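PDB 4RWZ: putative rRNA methyltransferase from Sorangium cellulosum, which probably transfers methyl groups to 16S rRNA within the 30S ribosomal subunit, a modification that confers resistance to aminoglycoside antibiotics. Local coordinates for residues A[178-183]-A[206-211]; A[103-108]-A[138-143]; A[2-7]-A[63-68]; A[31-36]-A[59-64]. All coordinates share one frame; numbering follows the deposited sequence.

Interaction 1: A[178-183]-A[206-211]; sequences IRTSEI and TRLLTA
Glu182 and Leu208 make a regular hydrogen-bonded antiparallel pair: Leu208 N reaches Glu182 O at 2.8 Å, nearly straight at the hydrogen (176°), and Glu182 N returns a bond to Leu208 O at 3.0 Å. Nearer the start of 178-183 this exchange is interrupted by a classic beta bulge, in which Arg179 and Thr180 both face Thr210. Arg179 N donates to Thr210 O at 2.8 Å, approaching from above the carbonyl plane. The next amide, Thr180 N, is taken up by a side chain instead, with Thr210 OG1 at 3.1 Å and the bond bent to 135°. A chi1 of 70° sets that OG1 between its own backbone N and carbonyl carbon, within range of Thr180 N. Weaker CA-H...O contacts supplement the ladder, among them Leu209 CA to Thr180 O at 3.3 Å.

The two strands close one end of the seven-stranded sheet, whose order 3-2-1-4-5-7-6 is that of class I methyltransferases; 176-183 is the outermost strand and 207-213 separates it from 133-139.

Apolar contacts fall on both faces. On the face met by helix 160-172, Ile178 CG2 touches Leu209 CD1 at 4.0 Å; on the other, Thr180 CG2 lies 3.9 Å from Leu208 CD2.

Among charged groups, the Arg207 chain bends at chi2 and chi3, placing its guanidinium with one face against Ile183, whose CD1 is 3.3 Å from Arg207 NH2. Arg179 leads away to a salt bridge with Glu212.

Interaction 2: A[103-108]-A[138-143]; sequences LNFPWA and LLNQSV
Val143 is the main bump, pressed against the backbone of Phe105, Pro106 and Trp107. Its two methyls straddle the carbonyl oxygen of Pro106: CG2 comes closest, 3.2 Å from Pro106 O, with CG1 at 3.6 Å from the same atom and also near Phe105 O. The Pro106 ring supplies a second knuckle, its CG meeting Leu139 CD2 at 3.8 Å. Farther out, the Phe105 ring presents its edge to Asn140, with CD1 3.5 Å from CB of Asn140 and the ring and amide planes 70° apart.

These surfaces continue a parallel strand pair, Asn104 beside Leu138, secured by Leu138 N to Leu103 O (2.9 Å) and Phe105 N to Leu138 O (2.9 Å). They lie just beyond the carboxyl ends of strands 98-104 and 133-139 of the Rossmann-like sheet, the edge where class I methyltransferases generally gather their substrates.

One water bridges the diverging chains, donating to Pro106 O at 2.8 Å and accepting from Asn140 N at 3.0 Å. A type I turn starts at Asn140 and runs to Val143. There Asn140 OD1 closes an Asx turn, gripped from opposite faces of its amide by Ser142 N and Ser142 OG, while Asn140 ND2 bonds to Thr206.

Interaction 3: A[2-7]-A[63-68]; sequences IVQLGK and EVSWRA
With chi1 at 64°, the hydroxyl of Ser65 is held between its own backbone N and carbonyl carbon, which puts OG where it meets Gly6, whose N donates to Ser65 OG at 2.9 Å with an N-H...O angle of 143°. Gln4 is shaped by a different pair of torsions: CG runs anti to the backbone N and the chain then folds at chi2 (72°), passing 3.7 Å from Ser65 OG at CG and turning its amide back so that NE2 donates to Gly6 O at 2.8 Å, nearly in the amide plane.

The remaining contacts are van der Waals: Ser65 CB lies against the carbonyl oxygen of Gln4, 3.2 Å from Gln4 O, and Trp66 CB approaches Gly6 CA at 3.9 Å while its indole passes obliquely. Strand 2-5 belongs to a small hairpin with 8-11, and the contact sets the end of that strand against helix 62-68; backbone bonds from Gln4 to Phe82 tie the same strand to 80-84.

Ser65 OG also bonds to Met61 O and Arg62 O at the start of its helix. Since carbonyls can only accept, the single hydroxyl proton is probably directed to one of them or shared between them, leaving the oxygen to accept from the Gly6 amide: one buried group links hairpin to helix.

Interaction 4: A[31-36]-A[59-64]; sequences VGTGDG and ERMREV
Arg60 opens the contact by laying its CB 3.4 Å from Gly34 O, with its chain extended from CG to NE so that the guanidinium leaves for a salt bridge with Asp55. Its carbonyl faces the same loop one residue farther on: Arg60 O receives a CA-H...O contact from Asp35 CA, 3.4 Å long and almost straight (170° at the hydrogen).

Met61, the N-cap of helix 62-68, comes next. Its CG is 3.5 Å from Gly34 O, and an extended chi2 (179°) carries SD out to Thr33 CG2, 3.7 Å away; the two side chains cross at about a right angle. The partner of both residues is the glycine-rich loop between strand 26-31 and helix 37-45, a type II' turn from Thr33 to Gly36 closed by Gly36 N to Thr33 O. In class I methyltransferases this loop, known as motif I, contributes to binding of S-adenosylmethionine, and it probably does so here. Gly34 N is held by Asp55 and Thr33 OG1 by Asp30.

One helical turn on, Val64 pushes CG1 to 3.0 Å from Asp35 O, a tight fit, with CG2 near Gly36 O. Val64 N donates to a water at 3.0 Å, which lies 2.7 Å from Asp35 O and 3.0 Å from Arg60 O and so bridges both segments.

How the interactions relate
From the N terminus, interaction 3 closes the widest loop, bringing 2-7 against 63-68 across 55 intervening residues. Interaction 4 nests within that span: it joins 31-36 to 59-64 and ends on the same helix, so Glu63 and Val64 belong to both and the two centres are 8 Å apart. Interactions 2 and 1 follow in series, without crossing. Interaction 2 joins the ends of strands 98-104 and 133-139, and interaction 1 pairs 176-183 with 207-213. These two touch, because 207-213 neighbours 133-139 in the sheet. Trp107 meets Arg60, bridging interactions 2 and 4, whereas interactions 1 and 3 lie on opposite sides of the chain's centre, about 31 Å apart between centres.

Interaction 1: A[178-183]-A[206-211]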
loop_
_atom_site.group_PDB
_atom_site.type_symbol
_atom_site.label_atom_id
_atom_site.label_comp_id
_atom_site.label_asym_id
_atom_site.label_seq_id
_atom_site.Cartn_x
_atom_site.Cartn_y
_atom_site.Cartn_z
ATOM N N ILE A 178 11.771 -1.319 -11.834
ATOM C CA ILE A 178 11.466 0.122 -11.731
ATOM C C ILE A 178 11.108 0.706 -13.102
ATOM O O ILE A 178 11.790 0.450 -14.085
ATOM C CB ILE A 178 12.655 0.918 -11.132
ATOM C CG1 ILE A 178 12.849 0.489 -9.663
ATOM C CG2 ILE A 178 12.398 2.415 -11.211
ATOM C CD1 ILE A 178 13.920 1.267 -8.886
ATOM N N ARG A 179 10.047 1.485 -13.139
ATOM C CA ARG A 179 9.572 2.086 -14.393
ATOM C C ARG A 179 9.808 3.563 -14.420
ATOM O O ARG A 179 10.502 4.072 -15.272
ATOM C CB ARG A 179 8.094 1.775 -14.595
ATOM C CG ARG A 179 7.878 0.287 -14.834
ATOM C CD ARG A 179 8.646 -0.176 -16.096
ATOM N NE ARG A 179 8.434 -1.597 -16.390
ATOM C CZ ARG A 179 9.141 -2.292 -17.277
ATOM N NH1 ARG A 179 10.127 -1.712 -17.945
ATOM N NH2 ARG A 179 8.882 -3.576 -17.472
ATOM N N THR A 180 9.213 4.270 -13.491
ATOM C CA THR A 180 9.275 5.713 -13.479
ATOM C C THR A 180 9.977 6.184 -12.218
ATOM O O THR A 180 9.728 5.652 -11.138
ATOM C CB THR A 180 7.825 6.263 -13.481
ATOM O OG1 THR A 180 7.222 5.955 -14.742
ATOM C CG2 THR A 180 7.774 7.761 -13.207
ATOM N N SER A 181 10.848 7.178 -12.358
ATOM C CA SER A 181 11.398 7.866 -11.187
ATOM C C SER A 181 11.447 9.366 -11.556
ATOM O O SER A 181 12.265 9.772 -12.369
ATOM C CB SER A 181 12.782 7.313 -10.859
ATOM O OG SER A 181 13.371 7.937 -9.731
ATOM N N GLU A 182 10.567 10.181 -10.984
ATOM C CA GLU A 182 10.493 11.596 -11.366
ATOM C C GLU A 182 10.160 12.509 -10.210
ATOM O O GLU A 182 9.503 12.088 -9.273
ATOM C CB GLU A 182 9.467 11.821 -12.473
ATOM C CG GLU A 182 9.664 10.935 -13.671
ATOM C CD GLU A 182 8.560 11.071 -14.699
ATOM O OE1 GLU A 182 7.493 11.642 -14.359
ATOM O OE2 GLU A 182 8.765 10.599 -15.848
ATOM N N ILE A 183 10.603 13.758 -10.280
ATOM C CA ILE A 183 10.136 14.779 -9.345
ATOM C C ILE A 183 8.732 15.230 -9.758
ATOM O O ILE A 183 8.509 15.510 -10.926
ATOM C CB ILE A 183 11.059 16.005 -9.390
ATOM C CG1 ILE A 183 12.504 15.563 -9.149
ATOM C CG2 ILE A 183 10.613 17.066 -8.375
ATOM C CD1 ILE A 183 12.815 15.286 -7.727
ATOM N N THR A 206 8.672 16.292 -3.873
ATOM C CA THR A 206 8.017 14.963 -3.797
ATOM C C THR A 206 8.491 14.143 -4.993
ATOM O O THR A 206 8.624 14.664 -6.101
ATOM C CB THR A 206 6.468 15.091 -3.743
ATOM O OG1 THR A 206 6.099 15.645 -2.479
ATOM C CG2 THR A 206 5.786 13.730 -3.835
ATOM N N ARG A 207 8.832 12.882 -4.763
ATOM C CA ARG A 207 9.320 12.031 -5.839
ATOM C C ARG A 207 8.277 10.949 -6.115
ATOM O O ARG A 207 7.638 10.425 -5.193
ATOM C CB ARG A 207 10.680 11.409 -5.470
ATOM C CG ARG A 207 11.053 10.091 -6.220
ATOM C CD ARG A 207 12.223 10.176 -7.247
ATOM N NE ARG A 207 13.225 11.218 -6.968
ATOM C CZ ARG A 207 14.010 11.777 -7.896
ATOM N NH1 ARG A 207 13.936 11.372 -9.159
ATOM N NH2 ARG A 207 14.883 12.726 -7.568
ATOM N N LEU A 208 8.098 10.632 -7.386
ATOM C CA LEU A 208 7.232 9.522 -7.788
ATOM C C LEU A 208 8.099 8.369 -8.229
ATOM O O LEU A 208 8.998 8.544 -9.047
ATOM C CB LEU A 208 6.354 9.967 -8.950
ATOM C CG LEU A 208 5.620 8.869 -9.711
ATOM C CD1 LEU A 208 4.528 8.207 -8.867
ATOM C CD2 LEU A 208 5.035 9.480 -11.043
ATOM N N LEU A 209 7.912 7.200 -7.621
ATOM C CA LEU A 209 8.711 6.057 -8.012
ATOM C C LEU A 209 7.716 4.956 -8.313
ATOM O O LEU A 209 6.842 4.706 -7.496
ATOM C CB LEU A 209 9.619 5.636 -6.846
ATOM C CG LEU A 209 10.521 4.413 -7.022
ATOM C CD1 LEU A 209 11.534 4.718 -8.113
ATOM C CD2 LEU A 209 11.210 4.147 -5.669
ATOM N N THR A 210 7.805 4.306 -9.462
ATOM C CA THR A 210 6.840 3.244 -9.748
ATOM C C THR A 210 7.624 2.026 -10.211
ATOM O O THR A 210 8.748 2.134 -10.690
ATOM C CB THR A 210 5.787 3.607 -10.863
ATOM O OG1 THR A 210 6.442 3.654 -12.135
ATOM C CG2 THR A 210 5.062 4.936 -10.566
ATOM N N ALA A 211 7.071 0.839 -9.997
ATOM C CA ALA A 211 7.728 -0.347 -10.494
ATOM C C ALA A 211 6.699 -1.402 -10.845
ATOM O O ALA A 211 5.582 -1.410 -10.305
ATOM C CB ALA A 211 8.726 -0.899 -9.434
#

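Interaction 2: A[103-108]-A[138-143]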
loop_
_atom_site.group_PDB
_atom_site.type_symbol
_atom_site.label_atom_id
_atom_site.label_comp_id
_atom_site.label_asym_id
_atom_site.label_seq_id
_atom_site.Cartn_x
_atom_site.Cartn_y
_atom_site.Cartn_z
ATOM N N LEU A 103 1.802 3.584 -2.040
ATOM C CA LEU A 103 2.383 4.056 -0.750
ATOM C C LEU A 103 2.447 5.556 -0.885
ATOM O O LEU A 103 3.313 6.085 -1.589
ATOM C CB LEU A 103 3.790 3.513 -0.534
ATOM C CG LEU A 103 3.738 2.003 -0.223
ATOM C CD1 LEU A 103 4.021 1.345 -1.468
ATOM C CD2 LEU A 103 4.655 1.510 0.857
ATOM N N ASN A 104 1.521 6.239 -0.230
ATOM C CA ASN A 104 1.403 7.705 -0.333
ATOM C C ASN A 104 2.014 8.345 0.886
ATOM O O ASN A 104 1.448 8.245 1.964
ATOM C CB ASN A 104 -0.069 8.100 -0.366
ATOM C CG ASN A 104 -0.731 7.686 -1.649
ATOM O OD1 ASN A 104 -0.178 7.923 -2.704
ATOM N ND2 ASN A 104 -1.895 7.040 -1.571
ATOM N N PHE A 105 3.151 9.001 0.706
ATOM C CA PHE A 105 3.840 9.671 1.821
ATOM C C PHE A 105 4.133 8.769 3.011
ATOM O O PHE A 105 3.741 9.073 4.146
ATOM C CB PHE A 105 3.046 10.900 2.275
ATOM C CG PHE A 105 2.824 11.881 1.147
ATOM C CD1 PHE A 105 3.898 12.576 0.624
ATOM C CD2 PHE A 105 1.575 12.088 0.609
ATOM C CE1 PHE A 105 3.728 13.473 -0.446
ATOM C CE2 PHE A 105 1.415 12.991 -0.457
ATOM C CZ PHE A 105 2.507 13.669 -0.960
ATOM N N PRO A 106 4.835 7.658 2.768
ATOM C CA PRO A 106 5.185 6.753 3.879
ATOM C C PRO A 106 6.059 7.482 4.920
ATOM O O PRO A 106 6.842 8.348 4.556
ATOM C CB PRO A 106 6.054 5.664 3.185
ATOM C CG PRO A 106 6.607 6.348 1.950
ATOM C CD PRO A 106 5.396 7.215 1.486
ATOM N N TRP A 107 5.931 7.138 6.178
ATOM C CA TRP A 107 6.790 7.719 7.205
ATOM C C TRP A 107 8.260 7.299 6.990
ATOM O O TRP A 107 8.537 6.409 6.182
ATOM C CB TRP A 107 6.330 7.227 8.564
ATOM C CG TRP A 107 5.080 7.925 9.054
ATOM C CD1 TRP A 107 4.369 8.913 8.433
ATOM C CD2 TRP A 107 4.431 7.663 10.290
ATOM N NE1 TRP A 107 3.293 9.288 9.243
ATOM C CE2 TRP A 107 3.325 8.533 10.386
ATOM C CE3 TRP A 107 4.691 6.775 11.335
ATOM C CZ2 TRP A 107 2.459 8.535 11.514
ATOM C CZ3 TRP A 107 3.846 6.788 12.441
ATOM C CH2 TRP A 107 2.752 7.664 12.512
ATOM N N ALA A 108 9.176 7.906 7.738
ATOM C CA ALA A 108 10.614 7.780 7.407
ATOM C C ALA A 108 11.132 6.351 7.323
ATOM O O ALA A 108 12.007 6.026 6.510
ATOM C CB ALA A 108 11.433 8.564 8.399
ATOM N N LEU A 138 4.711 7.717 -3.532
ATOM C CA LEU A 138 4.903 9.176 -3.510
ATOM C C LEU A 138 5.759 9.470 -2.295
ATOM O O LEU A 138 5.305 9.280 -1.156
ATOM C CB LEU A 138 3.595 9.930 -3.355
ATOM C CG LEU A 138 2.859 10.215 -4.666
ATOM C CD1 LEU A 138 3.665 11.146 -5.574
ATOM C CD2 LEU A 138 2.578 8.925 -5.386
ATOM N N LEU A 139 6.970 9.956 -2.527
ATOM C CA LEU A 139 8.002 9.971 -1.484
ATOM C C LEU A 139 8.336 11.419 -1.126
ATOM O O LEU A 139 8.648 12.213 -2.010
ATOM C CB LEU A 139 9.277 9.252 -1.957
ATOM C CG LEU A 139 9.136 7.789 -2.421
ATOM C CD1 LEU A 139 10.496 7.218 -2.817
ATOM C CD2 LEU A 139 8.452 6.967 -1.353
ATOM N N ASN A 140 8.344 11.752 0.159
ATOM C CA ASN A 140 8.568 13.131 0.541
ATOM C C ASN A 140 9.236 13.045 1.908
ATOM O O ASN A 140 8.805 12.259 2.765
ATOM C CB ASN A 140 7.210 13.834 0.596
ATOM C CG ASN A 140 7.307 15.285 0.996
ATOM O OD1 ASN A 140 7.658 15.599 2.123
ATOM N ND2 ASN A 140 7.023 16.180 0.051
ATOM N N GLN A 141 10.317 13.813 2.083
ATOM C CA GLN A 141 11.138 13.715 3.276
ATOM C C GLN A 141 10.676 14.569 4.430
ATOM O O GLN A 141 11.302 14.561 5.493
ATOM C CB GLN A 141 12.591 14.063 2.935
ATOM C CG GLN A 141 13.197 13.065 2.009
ATOM C CD GLN A 141 14.671 13.232 1.890
ATOM O OE1 GLN A 141 15.298 13.915 2.700
ATOM N NE2 GLN A 141 15.247 12.614 0.867
ATOM N N SER A 142 9.552 15.229 4.267
ATOM C CA SER A 142 8.988 16.036 5.361
ATOM C C SER A 142 7.984 15.260 6.227
ATOM O O SER A 142 7.376 15.835 7.137
ATOM C CB SER A 142 8.394 17.351 4.833
ATOM O OG SER A 142 7.180 17.164 4.097
ATOM N N VAL A 143 7.851 13.953 5.981
ATOM C CA VAL A 143 6.970 13.103 6.783
ATOM C C VAL A 143 7.516 12.933 8.228
ATOM O O VAL A 143 8.685 13.214 8.515
ATOM C CB VAL A 143 6.776 11.698 6.109
ATOM C CG1 VAL A 143 6.093 11.840 4.766
ATOM C CG2 VAL A 143 8.141 10.968 5.922
HETATM O O HOH W 1 7.441 9.933 2.311
#

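Interaction 3: A[2-7]-A[63-68]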
loop_
_atom_site.group_PDB
_atom_site.type_symbol
_atom_site.label_atom_id
_atom_site.label_comp_id
_atom_site.label_asym_id
_atom_site.label_seq_id
_atom_site.Cartn_x
_atom_site.Cartn_y
_atom_site.Cartn_z
ATOM N N ILE A 2 -7.637 -8.945 9.740
ATOM C CA ILE A 2 -8.438 -8.108 10.641
ATOM C C ILE A 2 -9.026 -6.940 9.853
ATOM O O ILE A 2 -8.275 -6.189 9.196
ATOM C CB ILE A 2 -7.574 -7.576 11.804
ATOM C CG1 ILE A 2 -6.940 -8.722 12.648
ATOM C CG2 ILE A 2 -8.429 -6.644 12.685
ATOM C CD1 ILE A 2 -7.925 -9.772 13.166
ATOM N N VAL A 3 -10.351 -6.820 9.857
ATOM C CA VAL A 3 -11.053 -5.756 9.133
ATOM C C VAL A 3 -11.654 -4.762 10.130
ATOM O O VAL A 3 -12.245 -5.171 11.148
ATOM C CB VAL A 3 -12.141 -6.355 8.253
ATOM C CG1 VAL A 3 -13.055 -5.265 7.647
ATOM C CG2 VAL A 3 -11.469 -7.162 7.103
ATOM N N GLN A 4 -11.461 -3.466 9.868
ATOM C CA GLN A 4 -11.962 -2.432 10.745
ATOM C C GLN A 4 -13.347 -2.054 10.277
ATOM O O GLN A 4 -13.535 -1.782 9.091
ATOM C CB GLN A 4 -11.025 -1.212 10.756
ATOM C CG GLN A 4 -11.324 -0.235 11.928
ATOM C CD GLN A 4 -10.869 -0.833 13.289
ATOM O OE1 GLN A 4 -9.971 -1.665 13.344
ATOM N NE2 GLN A 4 -11.521 -0.430 14.362
ATOM N N LEU A 5 -14.329 -2.049 11.188
ATOM C CA LEU A 5 -15.665 -1.570 10.865
ATOM C C LEU A 5 -16.118 -0.596 11.949
ATOM O O LEU A 5 -16.699 -1.034 12.965
ATOM C CB LEU A 5 -16.682 -2.726 10.812
ATOM C CG LEU A 5 -16.545 -3.800 9.726
ATOM C CD1 LEU A 5 -17.623 -4.872 9.920
ATOM C CD2 LEU A 5 -16.597 -3.243 8.294
ATOM N N GLY A 6 -15.810 0.684 11.776
ATOM C CA GLY A 6 -15.953 1.635 12.849
ATOM C C GLY A 6 -15.048 1.223 14.018
ATOM O O GLY A 6 -13.864 1.013 13.844
ATOM N N LYS A 7 -15.616 1.129 15.212
ATOM C CA LYS A 7 -14.821 0.757 16.409
ATOM C C LYS A 7 -14.548 -0.753 16.466
ATOM O O LYS A 7 -13.631 -1.210 17.144
ATOM C CB LYS A 7 -15.551 1.202 17.685
ATOM C CG LYS A 7 -15.552 2.752 17.878
ATOM C CD LYS A 7 -16.385 3.189 19.109
ATOM C CE LYS A 7 -16.535 4.738 19.101
ATOM N NZ LYS A 7 -17.309 5.195 20.353
ATOM N N GLU A 63 -13.292 6.062 11.389
ATOM C CA GLU A 63 -14.292 6.935 10.778
ATOM C C GLU A 63 -14.648 6.547 9.356
ATOM O O GLU A 63 -15.851 6.431 8.943
ATOM C CB GLU A 63 -13.816 8.389 10.824
ATOM C CG GLU A 63 -14.752 9.302 10.015
ATOM C CD GLU A 63 -14.281 10.782 9.966
ATOM O OE1 GLU A 63 -13.406 11.194 10.760
ATOM O OE2 GLU A 63 -14.788 11.509 9.098
ATOM N N VAL A 64 -13.606 6.428 8.548
ATOM C CA VAL A 64 -13.825 6.075 7.152
ATOM C C VAL A 64 -14.423 4.694 6.991
ATOM O O VAL A 64 -15.233 4.495 6.082
ATOM C CB VAL A 64 -12.499 6.157 6.296
ATOM C CG1 VAL A 64 -11.536 5.044 6.679
ATOM C CG2 VAL A 64 -12.838 6.021 4.825
ATOM N N SER A 65 -14.008 3.730 7.850
ATOM C CA SER A 65 -14.525 2.360 7.672
ATOM C C SER A 65 -16.032 2.299 8.083
ATOM O O SER A 65 -16.791 1.579 7.470
ATOM C CB SER A 65 -13.703 1.310 8.449
ATOM O OG SER A 65 -13.766 1.508 9.847
ATOM N N TRP A 66 -16.445 3.090 9.065
ATOM C CA TRP A 66 -17.848 3.208 9.425
ATOM C C TRP A 66 -18.629 3.805 8.264
ATOM O O TRP A 66 -19.651 3.270 7.829
ATOM C CB TRP A 66 -18.036 4.103 10.651
ATOM C CG TRP A 66 -19.491 4.229 11.026
ATOM C CD1 TRP A 66 -20.332 5.317 10.843
ATOM C CD2 TRP A 66 -20.285 3.191 11.589
ATOM N NE1 TRP A 66 -21.593 5.001 11.324
ATOM C CE2 TRP A 66 -21.586 3.702 11.775
ATOM C CE3 TRP A 66 -20.009 1.878 11.996
ATOM C CZ2 TRP A 66 -22.626 2.925 12.354
ATOM C CZ3 TRP A 66 -21.027 1.106 12.556
ATOM C CH2 TRP A 66 -22.313 1.636 12.750
ATOM N N ARG A 67 -18.105 4.912 7.745
ATOM C CA ARG A 67 -18.792 5.616 6.679
ATOM C C ARG A 67 -18.974 4.706 5.471
ATOM O O ARG A 67 -20.061 4.592 4.868
ATOM C CB ARG A 67 -17.995 6.878 6.330
ATOM C CG ARG A 67 -18.478 7.545 5.045
ATOM C CD ARG A 67 -17.568 8.750 4.738
ATOM N NE ARG A 67 -17.672 9.644 5.876
ATOM C CZ ARG A 67 -16.634 10.096 6.583
ATOM N NH1 ARG A 67 -15.386 9.827 6.223
ATOM N NH2 ARG A 67 -16.871 10.879 7.610
ATOM N N ALA A 68 -17.900 4.022 5.115
ATOM C CA ALA A 68 -17.896 3.206 3.911
ATOM C C ALA A 68 -18.782 1.970 4.021
ATOM O O ALA A 68 -19.152 1.411 2.996
ATOM C CB ALA A 68 -16.460 2.798 3.537
#

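Interaction 4: A[31-36]-A[59-64]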
loop_
_atom_site.group_PDB
_atom_site.type_symbol
_atom_site.label_atom_id
_atom_site.label_comp_id
_atom_site.label_asym_id
_atom_site.label_seq_id
_atom_site.Cartn_x
_atom_site.Cartn_y
_atom_site.Cartn_z
ATOM N N VAL A 31 -1.072 0.886 1.196
ATOM C CA VAL A 31 -0.422 0.464 2.457
ATOM C C VAL A 31 -0.041 1.691 3.248
ATOM O O VAL A 31 0.516 2.650 2.676
ATOM C CB VAL A 31 0.829 -0.385 2.099
ATOM C CG1 VAL A 31 1.667 -0.672 3.326
ATOM C CG2 VAL A 31 0.346 -1.643 1.497
ATOM N N GLY A 32 -0.407 1.703 4.537
ATOM C CA GLY A 32 -0.186 2.850 5.402
ATOM C C GLY A 32 -1.206 3.917 5.083
ATOM O O GLY A 32 -0.886 5.101 4.908
ATOM N N THR A 33 -2.459 3.514 5.034
ATOM C CA THR A 33 -3.488 4.435 4.482
ATOM C C THR A 33 -3.883 5.570 5.471
ATOM O O THR A 33 -4.618 6.521 5.103
ATOM C CB THR A 33 -4.701 3.590 4.066
ATOM O OG1 THR A 33 -5.570 4.331 3.221
ATOM C CG2 THR A 33 -5.501 3.220 5.317
ATOM N N GLY A 34 -3.439 5.480 6.725
ATOM C CA GLY A 34 -3.782 6.533 7.670
ATOM C C GLY A 34 -5.279 6.630 7.929
ATOM O O GLY A 34 -5.924 5.651 8.280
ATOM N N ASP A 35 -5.862 7.785 7.692
ATOM C CA ASP A 35 -7.334 7.937 7.858
ATOM C C ASP A 35 -8.149 7.266 6.759
ATOM O O ASP A 35 -9.382 7.165 6.855
ATOM C CB ASP A 35 -7.778 9.392 8.077
ATOM C CG ASP A 35 -7.554 10.316 6.881
ATOM O OD1 ASP A 35 -7.249 9.849 5.755
ATOM O OD2 ASP A 35 -7.819 11.547 7.102
ATOM N N GLY A 36 -7.441 6.819 5.708
ATOM C CA GLY A 36 -8.074 6.021 4.654
ATOM C C GLY A 36 -8.850 6.773 3.604
ATOM O O GLY A 36 -9.574 6.177 2.782
ATOM N N GLU A 59 -7.685 2.308 14.841
ATOM C CA GLU A 59 -8.411 3.517 15.294
ATOM C C GLU A 59 -8.273 4.633 14.256
ATOM O O GLU A 59 -9.164 5.473 14.128
ATOM C CB GLU A 59 -7.967 3.982 16.693
ATOM C CG GLU A 59 -6.850 5.023 16.756
ATOM C CD GLU A 59 -5.428 4.418 16.881
ATOM O OE1 GLU A 59 -5.307 3.210 17.225
ATOM O OE2 GLU A 59 -4.428 5.164 16.692
ATOM N N ARG A 60 -7.199 4.613 13.443
ATOM C CA ARG A 60 -7.068 5.676 12.450
ATOM C C ARG A 60 -8.134 5.564 11.376
ATOM O O ARG A 60 -8.467 6.577 10.731
ATOM C CB ARG A 60 -5.686 5.595 11.711
ATOM C CG ARG A 60 -4.521 5.988 12.649
ATOM C CD ARG A 60 -3.166 5.958 11.891
ATOM N NE ARG A 60 -2.039 6.289 12.806
ATOM C CZ ARG A 60 -0.942 5.533 12.971
ATOM N NH1 ARG A 60 -0.840 4.359 12.380
ATOM N NH2 ARG A 60 0.019 5.917 13.813
ATOM N N MET A 61 -8.593 4.330 11.130
ATOM C CA MET A 61 -9.549 4.036 10.028
ATOM C C MET A 61 -10.984 3.923 10.563
ATOM O O MET A 61 -11.881 3.568 9.822
ATOM C CB MET A 61 -9.177 2.714 9.343
ATOM C CG MET A 61 -7.804 2.784 8.721
ATOM S SD MET A 61 -7.283 1.244 7.928
ATOM C CE MET A 61 -7.139 0.199 9.394
ATOM N N ARG A 62 -11.199 4.227 11.832
ATOM C CA ARG A 62 -12.535 4.039 12.438
ATOM C C ARG A 62 -13.586 4.796 11.628
ATOM O O ARG A 62 -14.637 4.256 11.254
ATOM C CB ARG A 62 -12.552 4.559 13.868
ATOM C CG ARG A 62 -13.989 4.537 14.465
ATOM C CD ARG A 62 -14.132 5.455 15.691
ATOM N NE ARG A 62 -13.928 6.867 15.346
ATOM C CZ ARG A 62 -14.797 7.616 14.649
ATOM N NH1 ARG A 62 -15.948 7.113 14.175
ATOM N NH2 ARG A 62 -14.505 8.886 14.406
ATOM N N GLU A 63 -13.292 6.062 11.389
ATOM C CA GLU A 63 -14.292 6.935 10.778
ATOM C C GLU A 63 -14.648 6.547 9.356
ATOM O O GLU A 63 -15.851 6.431 8.943
ATOM C CB GLU A 63 -13.816 8.389 10.824
ATOM C CG GLU A 63 -14.752 9.302 10.015
ATOM C CD GLU A 63 -14.281 10.782 9.966
ATOM O OE1 GLU A 63 -13.406 11.194 10.760
ATOM O OE2 GLU A 63 -14.788 11.509 9.098
ATOM N N VAL A 64 -13.606 6.428 8.548
ATOM C CA VAL A 64 -13.825 6.075 7.152
ATOM C C VAL A 64 -14.423 4.694 6.991
ATOM O O VAL A 64 -15.233 4.495 6.082
ATOM C CB VAL A 64 -12.499 6.157 6.296
ATOM C CG1 VAL A 64 -11.536 5.044 6.679
ATOM C CG2 VAL A 64 -12.838 6.021 4.825
HETATM O O HOH W 2 -10.861 7.406 9.150
#